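Local coordinates for protein threonine phosphate decarboxylase-like enzyme (Sulfurospirillum multivorans, PDB 6OUX) that catalyses the pyridoxal phosphate-dependent decarboxylation of L-serine O-phosphate to ethanolamine O-phosphate, a precursor of the nucleotide-loop linker in norcobamide biosynthesis, at residues Lys89-Ser94 / Tyr281-Phe286; Thr11-Ala16 / Leu346-Gly351. All coordinates share one frame; numbering follows the deposited sequence.

Interaction 1: Lys89-Ser94 / Tyr281-Phe286; sequences KVMAES and YCLRLF
The guanidinium of R284 is the polar group of this contact, and it lies against V90: one methyl, V90 CG2, sits over a face of the plane, 3.3 Å from R284 NH1 and 3.7 Å from R284 CZ. That is van der Waals contact with a flat cation, and the bonds that hold the group are made elsewhere. R284 NE forms a salt bridge with E280, and R284 NH2 a weak hydrogen bond with S82. The arginine chain is extended from CG to NE, and with CG anti to its carbonyl carbon (chi1 -67°) it carries the guanidinium across V90 at about a right angle. The other methyl, V90 CG1, meets the root of the same arginine, 4.1 Å from R284 CG.

Beside this pair, M91 and L283 make the second, buried half of the interface. M91 is bent at chi2 and chi3, and M91 SD comes to 3.8 Å from L283 CD1, while M91 CG is 4.0 Å from L283 CD2. The leucine fork thus meets both the thioether and the methylene before it.

The two segments pack as near-parallel helices, their axes 22° apart and 9.5 Å from each other at closest approach; V90 and R284 are the closest pair, 6.5 Å from CA to CA. Helix 84-95 packs on I102 and I104 of the edge strand 102-105 through M91, while 277-286 lies alongside that helix and reaches L242 through L283, in the large domain of a PLP-dependent aminotransferase-type fold.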
# COMPACT_ATOMS: atom_id res chain seq x y z
N LYS A 89 9.83 -11.41 10.71
CA LYS A 89 10.80 -11.58 11.76
C LYS A 89 10.85 -10.41 12.72
O LYS A 89 11.01 -10.61 13.90
CB LYS A 89 12.17 -11.97 11.18
CG LYS A 89 12.16 -13.44 10.76
CD LYS A 89 13.14 -13.77 9.64
CE LYS A 89 12.94 -15.19 9.16
NZ LYS A 89 12.88 -15.24 7.68
N VAL A 90 10.65 -9.19 12.25
CA VAL A 90 10.64 -8.05 13.16
C VAL A 90 9.47 -8.19 14.12
O VAL A 90 9.64 -8.02 15.30
CB VAL A 90 10.65 -6.71 12.42
CG1 VAL A 90 10.52 -5.56 13.38
CG2 VAL A 90 11.95 -6.56 11.63
N MET A 91 8.28 -8.48 13.60
CA MET A 91 7.05 -8.59 14.41
C MET A 91 7.11 -9.80 15.41
O MET A 91 6.62 -9.72 16.54
CB MET A 91 5.80 -8.61 13.50
CG MET A 91 5.49 -7.33 12.65
SD MET A 91 5.12 -5.93 13.74
CE MET A 91 3.44 -6.34 14.08
N ALA A 92 7.80 -10.89 15.04
CA ALA A 92 7.83 -12.10 15.89
C ALA A 92 8.36 -11.92 17.32
O ALA A 92 7.81 -12.47 18.26
CB ALA A 92 8.59 -13.21 15.20
N GLU A 93 9.44 -11.17 17.42
CA GLU A 93 10.00 -10.70 18.68
C GLU A 93 8.89 -10.20 19.60
O GLU A 93 8.54 -10.87 20.60
CB GLU A 93 11.02 -9.59 18.37
CG GLU A 93 11.52 -8.77 19.56
CD GLU A 93 12.38 -7.60 19.10
OE1 GLU A 93 13.62 -7.76 19.04
OE2 GLU A 93 11.79 -6.53 18.78
N SER A 94 8.29 -9.05 19.25
CA SER A 94 7.36 -8.41 20.17
C SER A 94 6.00 -9.05 20.25
O SER A 94 5.33 -8.88 21.26
CB SER A 94 7.21 -6.93 19.88
OG SER A 94 6.73 -6.72 18.59
N TYR A 281 10.27 1.80 8.76
CA TYR A 281 10.85 2.51 9.90
C TYR A 281 9.86 2.38 11.09
O TYR A 281 10.25 2.05 12.21
CB TYR A 281 11.06 4.00 9.59
CG TYR A 281 11.40 4.77 10.84
CD1 TYR A 281 12.71 4.76 11.35
CD2 TYR A 281 10.42 5.41 11.59
CE1 TYR A 281 13.04 5.42 12.54
CE2 TYR A 281 10.75 6.05 12.80
CZ TYR A 281 12.05 6.04 13.27
OH TYR A 281 12.39 6.69 14.45
N CYS A 282 8.60 2.64 10.82
CA CYS A 282 7.61 2.68 11.90
C CYS A 282 7.39 1.30 12.48
O CYS A 282 7.28 1.13 13.68
CB CYS A 282 6.28 3.24 11.40
SG CYS A 282 6.26 5.03 11.18
N LEU A 283 7.36 0.33 11.60
CA LEU A 283 7.17 -1.05 12.03
C LEU A 283 8.29 -1.49 12.99
O LEU A 283 8.01 -2.13 14.06
CB LEU A 283 7.12 -2.00 10.85
CG LEU A 283 6.50 -3.32 11.22
CD1 LEU A 283 4.99 -3.15 11.08
CD2 LEU A 283 7.00 -4.47 10.35
N ARG A 284 9.53 -1.15 12.62
CA ARG A 284 10.69 -1.51 13.42
C ARG A 284 10.77 -0.69 14.70
O ARG A 284 11.25 -1.18 15.72
CB ARG A 284 11.97 -1.34 12.66
CG ARG A 284 12.13 -2.29 11.49
CD ARG A 284 13.46 -2.00 10.77
NE ARG A 284 13.59 -2.91 9.66
CZ ARG A 284 14.05 -4.16 9.75
NH1 ARG A 284 14.53 -4.66 10.90
NH2 ARG A 284 14.05 -4.90 8.66
N LEU A 285 10.27 0.53 14.65
CA LEU A 285 10.13 1.31 15.85
C LEU A 285 9.18 0.65 16.84
O LEU A 285 9.50 0.45 18.01
CB LEU A 285 9.63 2.71 15.47
CG LEU A 285 9.56 3.68 16.62
CD1 LEU A 285 10.97 4.05 17.11
CD2 LEU A 285 8.80 4.87 16.11
N PHE A 286 8.01 0.27 16.33
CA PHE A 286 6.87 -0.17 17.15
C PHE A 286 7.16 -1.41 17.96
O PHE A 286 6.45 -1.66 18.92
CB PHE A 286 5.64 -0.45 16.27
CG PHE A 286 5.05 0.75 15.61
CD1 PHE A 286 5.39 2.05 15.98
CD2 PHE A 286 4.13 0.58 14.57
CE1 PHE A 286 4.82 3.14 15.31
CE2 PHE A 286 3.58 1.66 13.90
CZ PHE A 286 3.90 2.93 14.29

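Interaction 2: Thr11-Ala16 / Leu346-Gly351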
# COMPACT_ATOMS: atom_id res chain seq x y z
N THR A 11 -29.04 26.36 7.52
CA THR A 11 -29.72 25.54 6.56
C THR A 11 -29.00 25.55 5.20
O THR A 11 -28.79 24.49 4.58
CB THR A 11 -31.24 25.96 6.41
OG1 THR A 11 -31.97 25.74 7.63
CG2 THR A 11 -31.92 25.20 5.34
N GLN A 12 -28.62 26.74 4.76
CA GLN A 12 -27.94 26.92 3.45
C GLN A 12 -26.66 26.10 3.44
O GLN A 12 -26.43 25.26 2.57
CB GLN A 12 -27.66 28.40 3.17
CG GLN A 12 -27.13 28.61 1.74
CD GLN A 12 -26.87 30.08 1.36
OE1 GLN A 12 -26.98 31.02 2.16
NE2 GLN A 12 -26.56 30.27 0.10
N PHE A 13 -25.88 26.26 4.48
CA PHE A 13 -24.69 25.43 4.65
C PHE A 13 -25.02 23.93 4.69
O PHE A 13 -24.46 23.11 3.94
CB PHE A 13 -23.96 25.84 5.92
CG PHE A 13 -22.75 25.01 6.20
CD1 PHE A 13 -22.85 23.77 6.92
CD2 PHE A 13 -21.50 25.41 5.75
CE1 PHE A 13 -21.74 23.01 7.16
CE2 PHE A 13 -20.39 24.63 6.01
CZ PHE A 13 -20.51 23.45 6.73
N THR A 14 -25.95 23.55 5.55
CA THR A 14 -26.35 22.12 5.64
C THR A 14 -26.75 21.52 4.33
O THR A 14 -26.35 20.37 3.98
CB THR A 14 -27.51 21.94 6.59
OG1 THR A 14 -27.18 22.51 7.85
CG2 THR A 14 -27.90 20.46 6.72
N LYS A 15 -27.56 22.25 3.56
CA LYS A 15 -27.97 21.72 2.27
C LYS A 15 -26.82 21.53 1.32
O LYS A 15 -26.73 20.48 0.65
CB LYS A 15 -29.08 22.59 1.61
CG LYS A 15 -30.43 22.37 2.27
CD LYS A 15 -31.51 22.97 1.40
CE LYS A 15 -32.83 23.15 2.14
NZ LYS A 15 -33.89 23.06 1.11
N ALA A 16 -25.93 22.54 1.22
CA ALA A 16 -24.75 22.42 0.33
C ALA A 16 -23.87 21.27 0.82
O ALA A 16 -23.35 20.46 0.04
CB ALA A 16 -23.98 23.73 0.35
N LEU A 346 -21.39 22.43 14.63
CA LEU A 346 -20.03 22.17 15.08
C LEU A 346 -19.02 22.71 14.09
O LEU A 346 -18.00 23.29 14.49
CB LEU A 346 -19.80 20.66 15.30
CG LEU A 346 -20.47 20.10 16.56
CD1 LEU A 346 -20.62 18.59 16.49
CD2 LEU A 346 -19.70 20.51 17.80
N LEU A 347 -19.24 22.48 12.80
CA LEU A 347 -18.28 22.97 11.78
C LEU A 347 -18.27 24.53 11.76
O LEU A 347 -17.22 25.19 11.95
CB LEU A 347 -18.64 22.42 10.39
CG LEU A 347 -18.18 20.98 10.19
CD1 LEU A 347 -18.75 20.39 8.90
CD2 LEU A 347 -16.66 20.90 10.23
N VAL A 348 -19.46 25.10 11.59
CA VAL A 348 -19.56 26.53 11.27
C VAL A 348 -19.16 27.35 12.49
O VAL A 348 -18.45 28.32 12.40
CB VAL A 348 -21.00 26.85 10.74
CG1 VAL A 348 -21.30 28.35 10.70
CG2 VAL A 348 -21.20 26.29 9.36
N GLU A 349 -19.65 26.97 13.65
CA GLU A 349 -19.55 27.81 14.82
C GLU A 349 -18.28 27.50 15.60
O GLU A 349 -17.73 28.37 16.27
CB GLU A 349 -20.85 27.67 15.64
CG GLU A 349 -22.03 28.25 14.89
CD GLU A 349 -23.42 27.81 15.36
OE1 GLU A 349 -23.60 27.39 16.53
OE2 GLU A 349 -24.35 27.90 14.51
N TYR A 350 -17.75 26.27 15.47
CA TYR A 350 -16.59 25.86 16.29
C TYR A 350 -15.42 25.24 15.58
O TYR A 350 -14.39 24.95 16.20
CB TYR A 350 -17.06 24.93 17.39
CG TYR A 350 -18.14 25.49 18.23
CD1 TYR A 350 -19.46 25.32 17.87
CD2 TYR A 350 -17.86 26.18 19.42
CE1 TYR A 350 -20.49 25.83 18.64
CE2 TYR A 350 -18.90 26.66 20.22
CZ TYR A 350 -20.20 26.50 19.80
OH TYR A 350 -21.28 26.95 20.51
N GLY A 351 -15.52 25.07 14.27
CA GLY A 351 -14.55 24.31 13.51
C GLY A 351 -14.31 22.83 13.92
O GLY A 351 -13.23 22.28 13.71
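This is a small apolar contact, centred on one aromatic ring, between helix 11-19, near the N-terminus, and the end of helix 339-350, in the part of the protein built round the five-stranded sheet. The main element is a CH-pi interaction, established by V348 CG2 lying 3.6 Å from the centroid of the F13 ring and only 6° from the ring normal. The methyl is therefore centred over the face, and its distances confirm this, since V348 CG2 is 3.7 Å from F13 CG and still 3.9 Å from F13 CZ. With CG1 of V348 anti to the backbone N (chi1 166°), CG2 lies beside that N, and it is this branch that comes down on the ring.

L347 meets the ring differently. Its CD1 methyl lies at the edge, near the ring plane, 4.1 Å from F13 CZ, and the two side chains cross at about a right angle. Two consecutive residues of one helix thus take a face and the far edge of the same phenylalanine, which also stacks with F38.

In fold-type I PLP enzymes of the aminotransferase family, the small domain combines the N-terminal region with the C-terminal part of the chain, and this pairing fits that plan. Helix 339-350 leads into strand 352-356 through G351, whose positive phi of 58° takes the backbone out of helical geometry. That strand carries R355, which binds O-phospho-L-serine; the side chains of L347 and R355 are about 10 Å apart. Polar links flank the apolar patch: E349 forms a salt bridge with R9, and T14 OG1 a hydrogen bond with S344.

Interactions 1 and 2 join separate pairs of helices on opposite sides of the chain's centre, their own centres 43 Å apart and their nearest atoms about 26 Å apart. Both are only partly buried, but interaction 1 is the larger (240 against 126 Å²) and has more buried residues. Its chemistry mixes a buried sulfur-leucine pair, whose methionine rests on strand 102-105, with a charged group at the margin; interaction 2 is wholly apolar between its segments, with an exposed valine over the aromatic face. In sequence, interaction 1 is nested within the loop that interaction 2 closes, so 11-16 and 346-351 bring together chain regions that flank both helices of interaction 1.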